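Local coordinates for alginate lyase (Bacteroides ovatus, PDB 3NNB), which probably cleaves the polysaccharide alginate by beta-elimination, at residues A[135-147]-A[191-205]. Residues are numbered along the deposited sequence; the frame is centred on the assembly and turned at random.
Sequences FLDAKTKMNPHLT and VKKGMKEWFTQLVEW
The indole of W198 lies sandwiched between F135 and P144, joining the end of helix 121-136 and the loop that leaves it to helix 189-208, in what is probably the alpha/alpha toroid of helical hairpins of alginate lyases. F135 meets one indole face with its edge, a T-shaped pair with the planes at 82° and F135 CD1 3.5 Å from W198 CE2. Over the opposite face, P144 CB sits 3.7 Å from the centroid of the five-membered ring in a CH-pi contact. Between these two faces the pyrrole edge is used as well: W198 NE1 donates to M142 O at 2.8 Å, nearly straight and in the indole plane. With CG anti to the backbone N (chi1 -167°), the indole projects from helix 189-208 into the space between F135 on one side and M142 and P144 of the loop. Replacing W198 by an alanine is likely to leave M142 O without its indole donor and F135 and P144 with a gap between them.

Next to this sandwich, the bent chain of selenomethionine M195 lays its CE over the centre of the F135 ring, 3.6 Å from the centroid, so that ring is met on a face as well as at an edge. L136 CD2 rests on the helix backbone 3.6 Å from G194 C, an approach that the absence of a side chain on G194 allows. Farther along the loop, H145 CB stands 3.4 Å from the centroid of the five-membered ring of W205, only 3° off the ring normal, and L146 N lies over the same indole face.

M174 of helix 171-180 also packs on F135, and F171 on W198. P144 centres an inverse gamma turn, beyond which H145 is held from two sides: its NE2 bonds to D62, and its ND1 accepts a hydrogen bond from T147 N at 3.1 Å, in the imidazole plane.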
ATOM      1  N   PHE A 135      -4.687  17.692   0.823  1.00  6.34           N
ATOM      2  CA  PHE A 135      -5.637  17.414   1.880  1.00  6.68           C
ATOM      3  C   PHE A 135      -6.323  18.593   2.584  1.00  7.72           C
ATOM      4  O   PHE A 135      -7.428  18.404   3.109  1.00  7.97           O
ATOM      5  CB  PHE A 135      -4.976  16.602   2.992  1.00  7.29           C
ATOM      6  CG  PHE A 135      -4.560  15.213   2.592  1.00  8.56           C
ATOM      7  CD1 PHE A 135      -5.486  14.158   2.548  1.00  9.52           C
ATOM      8  CD2 PHE A 135      -3.228  14.936   2.266  1.00  7.68           C
ATOM      9  CE1 PHE A 135      -5.108  12.891   2.184  1.00  8.80           C
ATOM     10  CE2 PHE A 135      -2.857  13.653   1.860  1.00  7.74           C
ATOM     11  CZ  PHE A 135      -3.799  12.624   1.857  1.00  9.28           C
ATOM     12  N   LEU A 136      -5.637  19.731   2.742  1.00  8.57           N
ATOM     13  CA  LEU A 136      -6.052  20.766   3.713  1.00  8.15           C
ATOM     14  C   LEU A 136      -6.486  22.081   3.098  1.00 10.22           C
ATOM     15  O   LEU A 136      -7.367  22.746   3.672  1.00 13.66           O
ATOM     16  CB  LEU A 136      -4.959  21.030   4.756  1.00  9.13           C
ATOM     17  CG  LEU A 136      -4.414  19.761   5.444  1.00  8.97           C
ATOM     18  CD1 LEU A 136      -3.255  20.137   6.415  1.00 12.60           C
ATOM     19  CD2 LEU A 136      -5.536  19.018   6.171  1.00 12.19           C
ATOM     20  N   ASP A 137      -5.898  22.472   1.971  1.00  8.64           N
ATOM     21  CA  ASP A 137      -6.179  23.781   1.378  1.00 10.55           C
ATOM     22  C   ASP A 137      -7.586  23.730   0.757  1.00 10.01           C
ATOM     23  O   ASP A 137      -7.907  22.826  -0.036  1.00 11.61           O
ATOM     24  CB  ASP A 137      -5.183  24.105   0.266  1.00  7.35           C
ATOM     25  CG  ASP A 137      -3.759  24.425   0.755  1.00 11.67           C
ATOM     26  OD1 ASP A 137      -3.571  24.672   1.963  1.00 12.67           O
ATOM     27  OD2 ASP A 137      -2.834  24.401  -0.131  1.00 12.45           O
ATOM     28  N   ALA A 138      -8.416  24.723   1.074  1.00 12.62           N
ATOM     29  CA  ALA A 138      -9.796  24.742   0.580  1.00 12.60           C
ATOM     30  C   ALA A 138      -9.881  24.713  -0.927  1.00 12.90           C
ATOM     31  O   ALA A 138     -10.804  24.091  -1.475  1.00 14.67           O
ATOM     32  CB  ALA A 138     -10.568  26.021   1.123  1.00 15.21           C
ATOM     33  N   LYS A 139      -8.962  25.390  -1.608  1.00 12.68           N
ATOM     34  CA  LYS A 139      -9.036  25.525  -3.052  1.00 14.40           C
ATOM     35  C   LYS A 139      -8.767  24.215  -3.774  1.00 12.27           C
ATOM     36  O   LYS A 139      -9.171  24.057  -4.923  1.00 12.22           O
ATOM     37  CB  LYS A 139      -8.073  26.616  -3.562  1.00 19.57           C
ATOM     38  CG  LYS A 139      -8.567  28.046  -3.247  1.00 29.08           C
ATOM     39  CD  LYS A 139      -7.660  29.086  -3.921  1.00 35.58           C
ATOM     40  CE  LYS A 139      -7.712  30.457  -3.236  1.00 44.25           C
ATOM     41  NZ  LYS A 139      -6.703  31.411  -3.843  1.00 38.67           N
ATOM     42  N   THR A 140      -8.023  23.312  -3.145  1.00 10.01           N
ATOM     43  CA  THR A 140      -7.482  22.166  -3.884  1.00  6.98           C
ATOM     44  C   THR A 140      -7.710  20.790  -3.202  1.00  8.90           C
ATOM     45  O   THR A 140      -7.412  19.748  -3.789  1.00 10.62           O
ATOM     46  CB  THR A 140      -5.981  22.285  -4.140  1.00  9.77           C
ATOM     47  OG1 THR A 140      -5.275  22.481  -2.902  1.00  9.14           O
ATOM     48  CG2 THR A 140      -5.670  23.404  -5.144  1.00  8.35           C
ATOM     49  N   LYS A 141      -8.283  20.767  -2.007  1.00  7.72           N
ATOM     50  CA  LYS A 141      -8.250  19.533  -1.236  1.00  8.06           C
ATOM     51  C   LYS A 141      -9.171  18.428  -1.768  1.00  9.77           C
ATOM     52  O   LYS A 141     -10.211  18.669  -2.380  1.00 11.03           O
ATOM     53  CB  LYS A 141      -8.607  19.772   0.210  1.00 10.77           C
ATOM     54  CG  LYS A 141     -10.041  20.181   0.426  1.00 13.70           C
ATOM     55  CD  LYS A 141     -10.310  20.397   1.890  1.00 26.35           C
ATOM     56  CE  LYS A 141     -11.697  20.923   2.131  1.00 38.76           C
ATOM     57  NZ  LYS A 141     -11.781  21.405   3.547  1.00 42.00           N
HETATM   58  N   MSE A 142      -8.735  17.209  -1.505  1.00  7.71           N
HETATM   59  CA  MSE A 142      -9.525  16.017  -1.797  1.00  6.36           C
HETATM   60  C   MSE A 142     -10.516  15.769  -0.658  1.00  6.88           C
HETATM   61  O   MSE A 142     -10.130  15.727   0.491  1.00  8.04           O
HETATM   62  CB  MSE A 142      -8.630  14.802  -1.985  1.00  6.91           C
HETATM   63  CG  MSE A 142      -9.380  13.512  -2.194  1.00  8.45           C
HETATM   64 SE   MSE A 142      -8.216  11.977  -2.391  0.75  4.89          SE
HETATM   65  CE  MSE A 142      -9.421  10.614  -1.726  1.00  7.41           C
ATOM     66  N   ASN A 143     -11.794  15.605  -0.984  1.00  7.50           N
ATOM     67  CA  ASN A 143     -12.787  15.197   0.025  1.00  6.96           C
ATOM     68  C   ASN A 143     -12.468  13.816   0.584  1.00  7.05           C
ATOM     69  O   ASN A 143     -11.961  12.953  -0.140  1.00  6.59           O
ATOM     70  CB  ASN A 143     -14.194  15.301  -0.527  1.00  7.07           C
ATOM     71  CG  ASN A 143     -14.575  16.711  -0.872  1.00 10.39           C
ATOM     72  OD1 ASN A 143     -14.134  17.656  -0.214  1.00 10.94           O
ATOM     73  ND2 ASN A 143     -15.409  16.868  -1.908  1.00  8.33           N
ATOM     74  N   PRO A 144     -12.779  13.582   1.869  1.00  7.65           N
ATOM     75  CA  PRO A 144     -12.367  12.323   2.494  1.00  7.60           C
ATOM     76  C   PRO A 144     -13.362  11.165   2.258  1.00  7.57           C
ATOM     77  O   PRO A 144     -13.999  10.673   3.194  1.00  8.66           O
ATOM     78  CB  PRO A 144     -12.254  12.693   3.985  1.00  8.86           C
ATOM     79  CG  PRO A 144     -13.258  13.750   4.135  1.00  9.09           C
ATOM     80  CD  PRO A 144     -13.213  14.568   2.883  1.00 10.34           C
ATOM     81  N   HIS A 145     -13.448  10.743   0.996  1.00  7.30           N
ATOM     82  CA  HIS A 145     -14.248   9.592   0.572  1.00  6.21           C
ATOM     83  C   HIS A 145     -13.819   9.167  -0.818  1.00  6.62           C
ATOM     84  O   HIS A 145     -13.171   9.911  -1.532  1.00  9.10           O
ATOM     85  CB  HIS A 145     -15.734   9.916   0.559  1.00  6.84           C
ATOM     86  CG  HIS A 145     -16.133  10.883  -0.505  1.00  8.89           C
ATOM     87  ND1 HIS A 145     -16.438  10.486  -1.800  1.00 10.30           N
ATOM     88  CD2 HIS A 145     -16.276  12.224  -0.474  1.00 10.63           C
ATOM     89  CE1 HIS A 145     -16.758  11.548  -2.508  1.00 14.09           C
ATOM     90  NE2 HIS A 145     -16.656  12.613  -1.735  1.00  9.28           N
ATOM     91  N   LEU A 146     -14.187   7.945  -1.187  1.00  8.78           N
ATOM     92  CA  LEU A 146     -13.872   7.397  -2.499  1.00  7.44           C
ATOM     93  C   LEU A 146     -15.163   6.869  -3.168  1.00  7.16           C
ATOM     94  O   LEU A 146     -15.171   5.833  -3.818  1.00  7.83           O
ATOM     95  CB  LEU A 146     -12.781   6.305  -2.381  1.00  9.57           C
ATOM     96  CG  LEU A 146     -11.355   6.875  -2.211  1.00 12.94           C
ATOM     97  CD1 LEU A 146     -11.098   7.067  -0.725  1.00 16.62           C
ATOM     98  CD2 LEU A 146     -10.318   5.958  -2.797  1.00 19.44           C
ATOM     99  N   THR A 147     -16.250   7.653  -3.097  1.00  6.79           N
ATOM    100  CA  THR A 147     -17.476   7.310  -3.793  1.00  6.75           C
ATOM    101  C   THR A 147     -17.263   7.125  -5.291  1.00  7.45           C
ATOM    102  O   THR A 147     -17.944   6.286  -5.916  1.00  8.62           O
ATOM    103  CB  THR A 147     -18.580   8.355  -3.484  1.00 11.08           C
ATOM    104  OG1 THR A 147     -18.766   8.361  -2.073  1.00  9.92           O
ATOM    105  CG2 THR A 147     -19.916   7.990  -4.208  1.00  9.57           C
ATOM    106  N   VAL A 191      -1.110  21.128  11.422  1.00  9.93           N
ATOM    107  CA  VAL A 191      -1.027  20.179  10.287  1.00  9.74           C
ATOM    108  C   VAL A 191      -1.444  18.771  10.744  1.00  8.65           C
ATOM    109  O   VAL A 191      -2.251  18.103  10.089  1.00  9.62           O
ATOM    110  CB  VAL A 191       0.379  20.178   9.657  1.00 10.00           C
ATOM    111  CG1 VAL A 191       0.523  19.046   8.592  1.00 10.24           C
ATOM    112  CG2 VAL A 191       0.651  21.567   9.049  1.00 10.89           C
ATOM    113  N   LYS A 192      -0.950  18.354  11.902  1.00  9.74           N
ATOM    114  CA  LYS A 192      -1.264  17.058  12.425  1.00  9.56           C
ATOM    115  C   LYS A 192      -2.761  16.942  12.673  1.00 12.15           C
ATOM    116  O   LYS A 192      -3.375  15.953  12.337  1.00  9.75           O
ATOM    117  CB  LYS A 192      -0.502  16.826  13.723  1.00  9.68           C
ATOM    118  CG  LYS A 192      -0.696  15.405  14.256  1.00 15.56           C
ATOM    119  CD  LYS A 192       0.231  15.121  15.462  1.00 22.27           C
ATOM    120  CE  LYS A 192      -0.073  13.716  15.997  1.00 28.59           C
ATOM    121  NZ  LYS A 192       0.804  13.237  17.108  1.00 33.09           N
ATOM    122  N   LYS A 193      -3.348  17.967  13.294  1.00 10.56           N
ATOM    123  CA  LYS A 193      -4.765  17.947  13.581  1.00 10.40           C
ATOM    124  C   LYS A 193      -5.577  17.831  12.269  1.00  9.25           C
ATOM    125  O   LYS A 193      -6.576  17.120  12.190  1.00  9.78           O
ATOM    126  CB  LYS A 193      -5.144  19.215  14.324  1.00 11.53           C
ATOM    127  CG  LYS A 193      -6.600  19.317  14.723  1.00 17.01           C
ATOM    128  CD  LYS A 193      -6.859  20.608  15.546  1.00 32.54           C
ATOM    129  CE  LYS A 193      -8.350  20.800  15.834  1.00 32.68           C
ATOM    130  NZ  LYS A 193      -8.637  22.213  16.166  1.00 44.64           N
ATOM    131  N   GLY A 194      -5.188  18.596  11.254  1.00  9.73           N
ATOM    132  CA  GLY A 194      -5.879  18.566   9.974  1.00  8.96           C
ATOM    133  C   GLY A 194      -5.816  17.199   9.311  1.00 10.98           C
ATOM    134  O   GLY A 194      -6.827  16.713   8.772  1.00  8.86           O
HETATM  135  N   MSE A 195      -4.642  16.581   9.359  1.00  9.47           N
HETATM  136  CA  MSE A 195      -4.472  15.245   8.801  1.00  8.25           C
HETATM  137  C   MSE A 195      -5.281  14.179   9.576  1.00  8.96           C
HETATM  138  O   MSE A 195      -5.926  13.288   8.986  1.00  8.63           O
HETATM  139  CB  MSE A 195      -2.989  14.886   8.736  1.00  7.19           C
HETATM  140  CG  MSE A 195      -2.209  15.706   7.711  1.00  8.54           C
HETATM  141 SE   MSE A 195      -2.912  15.725   5.922  0.75  4.93          SE
HETATM  142  CE  MSE A 195      -3.104  13.806   5.665  1.00  9.29           C
ATOM    143  N   LYS A 196      -5.232  14.235  10.900  1.00  8.86           N
ATOM    144  CA  LYS A 196      -6.014  13.288  11.710  0.70  9.84           C
ATOM    145  C   LYS A 196      -7.518  13.488  11.466  1.00 10.16           C
ATOM    146  O   LYS A 196      -8.271  12.515  11.427  1.00 10.91           O
ATOM    147  CB  LYS A 196      -5.683  13.435  13.184  0.70 10.82           C
ATOM    148  CG  LYS A 196      -4.297  12.926  13.501  0.70 15.30           C
ATOM    149  CD  LYS A 196      -3.880  13.189  14.957  0.70 25.58           C
ATOM    150  CE  LYS A 196      -4.559  12.262  15.957  0.70 33.52           C
ATOM    151  NZ  LYS A 196      -5.964  12.669  16.246  0.70 41.36           N
ATOM    152  N   GLU A 197      -7.956  14.734  11.292  1.00  8.79           N
ATOM    153  CA  GLU A 197      -9.375  15.022  11.008  0.50  9.65           C
ATOM    154  C   GLU A 197      -9.791  14.465   9.642  1.00 10.47           C
ATOM    155  O   GLU A 197     -10.857  13.895   9.505  1.00 10.38           O
ATOM    156  CB  GLU A 197      -9.680  16.522  11.109  0.50 12.83           C
ATOM    157  CG  GLU A 197      -9.768  17.010  12.571  0.50 11.39           C
ATOM    158  CD  GLU A 197     -10.054  18.499  12.728  0.50 24.47           C
ATOM    159  OE1 GLU A 197     -10.123  19.213  11.719  0.50 22.18           O
ATOM    160  OE2 GLU A 197     -10.211  18.942  13.882  0.50 23.14           O
ATOM    161  N   TRP A 198      -8.922  14.605   8.636  1.00  8.86           N
ATOM    162  CA  TRP A 198      -9.203  14.016   7.312  1.00  7.93           C
ATOM    163  C   TRP A 198      -9.357  12.496   7.406  1.00  7.77           C
ATOM    164  O   TRP A 198     -10.349  11.932   6.921  1.00  8.51           O
ATOM    165  CB  TRP A 198      -8.111  14.389   6.308  1.00  8.92           C
ATOM    166  CG  TRP A 198      -8.481  14.096   4.884  1.00  5.96           C
ATOM    167  CD1 TRP A 198      -8.985  14.999   3.980  1.00  8.87           C
ATOM    168  CD2 TRP A 198      -8.323  12.867   4.171  1.00  8.21           C
ATOM    169  NE1 TRP A 198      -9.189  14.403   2.787  1.00  8.80           N
ATOM    170  CE2 TRP A 198      -8.786  13.098   2.859  1.00  7.34           C
ATOM    171  CE3 TRP A 198      -7.822  11.613   4.498  1.00  8.31           C
ATOM    172  CZ2 TRP A 198      -8.791  12.123   1.893  1.00  7.25           C
ATOM    173  CZ3 TRP A 198      -7.826  10.644   3.534  1.00  7.32           C
ATOM    174  CH2 TRP A 198      -8.307  10.908   2.239  1.00  8.07           C
ATOM    175  N   PHE A 199      -8.404  11.823   8.069  1.00  6.78           N
ATOM    176  CA  PHE A 199      -8.452  10.373   8.186  1.00  7.69           C
ATOM    177  C   PHE A 199      -9.637   9.954   9.073  1.00  9.28           C
ATOM    178  O   PHE A 199     -10.173   8.889   8.889  1.00  8.83           O
ATOM    179  CB  PHE A 199      -7.115   9.800   8.687  1.00  7.85           C
ATOM    180  CG  PHE A 199      -6.135   9.566   7.573  1.00  7.30           C
ATOM    181  CD1 PHE A 199      -6.235   8.415   6.778  1.00  6.78           C
ATOM    182  CD2 PHE A 199      -5.173  10.545   7.228  1.00  6.53           C
ATOM    183  CE1 PHE A 199      -5.392   8.216   5.723  1.00  9.40           C
ATOM    184  CE2 PHE A 199      -4.339  10.328   6.156  1.00  9.32           C
ATOM    185  CZ  PHE A 199      -4.448   9.160   5.399  1.00 10.56           C
ATOM    186  N   THR A 200     -10.034  10.775  10.041  1.00  7.57           N
ATOM    187  CA  THR A 200     -11.200  10.445  10.906  1.00  8.85           C
ATOM    188  C   THR A 200     -12.445  10.402  10.028  1.00  8.47           C
ATOM    189  O   THR A 200     -13.244   9.478  10.137  1.00  8.41           O
ATOM    190  CB  THR A 200     -11.375  11.467  12.035  1.00  9.33           C
ATOM    191  OG1 THR A 200     -10.263  11.396  12.958  1.00  8.55           O
ATOM    192  CG2 THR A 200     -12.680  11.252  12.759  1.00 10.29           C
ATOM    193  N   GLN A 201     -12.590  11.398   9.141  1.00  9.24           N
ATOM    194  CA  GLN A 201     -13.689  11.447   8.209  1.00  9.04           C
ATOM    195  C   GLN A 201     -13.673  10.317   7.209  1.00  9.92           C
ATOM    196  O   GLN A 201     -14.691   9.710   6.906  1.00  8.83           O
ATOM    197  CB  GLN A 201     -13.755  12.771   7.511  1.00 11.42           C
ATOM    198  CG  GLN A 201     -14.198  13.882   8.419  1.00 13.05           C
ATOM    199  CD  GLN A 201     -14.242  15.207   7.657  1.00 23.24           C
ATOM    200  OE1 GLN A 201     -13.236  15.856   7.488  1.00 35.20           O
ATOM    201  NE2 GLN A 201     -15.404  15.575   7.183  1.00 36.69           N
ATOM    202  N   LEU A 202     -12.502   9.989   6.699  1.00  9.75           N
ATOM    203  CA  LEU A 202     -12.387   8.820   5.830  1.00  8.57           C
ATOM    204  C   LEU A 202     -12.846   7.532   6.509  1.00  7.81           C
ATOM    205  O   LEU A 202     -13.578   6.755   5.917  1.00  9.73           O
ATOM    206  CB  LEU A 202     -10.943   8.669   5.342  1.00  7.86           C
ATOM    207  CG  LEU A 202     -10.701   7.476   4.415  1.00  8.87           C
ATOM    208  CD1 LEU A 202     -11.477   7.604   3.063  1.00  8.40           C
ATOM    209  CD2 LEU A 202      -9.228   7.192   4.192  1.00  6.93           C
ATOM    210  N   VAL A 203     -12.396   7.294   7.734  1.00  6.13           N
ATOM    211  CA  VAL A 203     -12.801   6.120   8.511  1.00  7.16           C
ATOM    212  C   VAL A 203     -14.316   6.071   8.756  1.00 10.05           C
ATOM    213  O   VAL A 203     -14.927   4.999   8.557  1.00  9.43           O
ATOM    214  CB  VAL A 203     -12.011   5.953   9.830  1.00  7.91           C
ATOM    215  CG1 VAL A 203     -12.675   4.790  10.706  1.00  7.06           C
ATOM    216  CG2 VAL A 203     -10.492   5.656   9.524  1.00  8.58           C
ATOM    217  N   GLU A 204     -14.910   7.215   9.065  1.00  9.09           N
ATOM    218  CA  GLU A 204     -16.365   7.318   9.151  1.00  8.37           C
ATOM    219  C   GLU A 204     -17.040   6.910   7.846  1.00 10.88           C
ATOM    220  O   GLU A 204     -18.032   6.193   7.865  1.00 10.85           O
ATOM    221  CB  GLU A 204     -16.780   8.736   9.539  1.00  7.99           C
ATOM    222  CG  GLU A 204     -16.495   9.013  11.007  1.00 14.28           C
ATOM    223  CD  GLU A 204     -16.791  10.436  11.419  1.00 21.61           C
ATOM    224  OE1 GLU A 204     -16.934  11.319  10.569  1.00 21.92           O
ATOM    225  OE2 GLU A 204     -16.855  10.643  12.635  1.00 29.07           O
ATOM    226  N   TRP A 205     -16.512   7.386   6.720  1.00  8.02           N
ATOM    227  CA  TRP A 205     -17.058   7.013   5.441  1.00  8.41           C
ATOM    228  C   TRP A 205     -16.869   5.515   5.201  1.00  9.91           C
ATOM    229  O   TRP A 205     -17.780   4.851   4.671  1.00  9.54           O
ATOM    230  CB  TRP A 205     -16.384   7.846   4.337  1.00  8.71           C
ATOM    231  CG  TRP A 205     -16.852   7.509   2.981  1.00 10.20           C
ATOM    232  CD1 TRP A 205     -18.009   7.933   2.384  1.00 10.80           C
ATOM    233  CD2 TRP A 205     -16.221   6.625   2.058  1.00  9.60           C
ATOM    234  NE1 TRP A 205     -18.117   7.381   1.125  1.00 10.60           N
ATOM    235  CE2 TRP A 205     -17.047   6.562   0.901  1.00  9.67           C
ATOM    236  CE3 TRP A 205     -15.063   5.843   2.096  1.00 10.18           C
ATOM    237  CZ2 TRP A 205     -16.737   5.757  -0.183  1.00  9.69           C
ATOM    238  CZ3 TRP A 205     -14.749   5.070   1.007  1.00 13.80           C
ATOM    239  CH2 TRP A 205     -15.593   5.024  -0.121  1.00 12.23           C
TER
HETATM  240  O   HOH W   1     -20.399   6.669  -0.575  1.00 11.72           O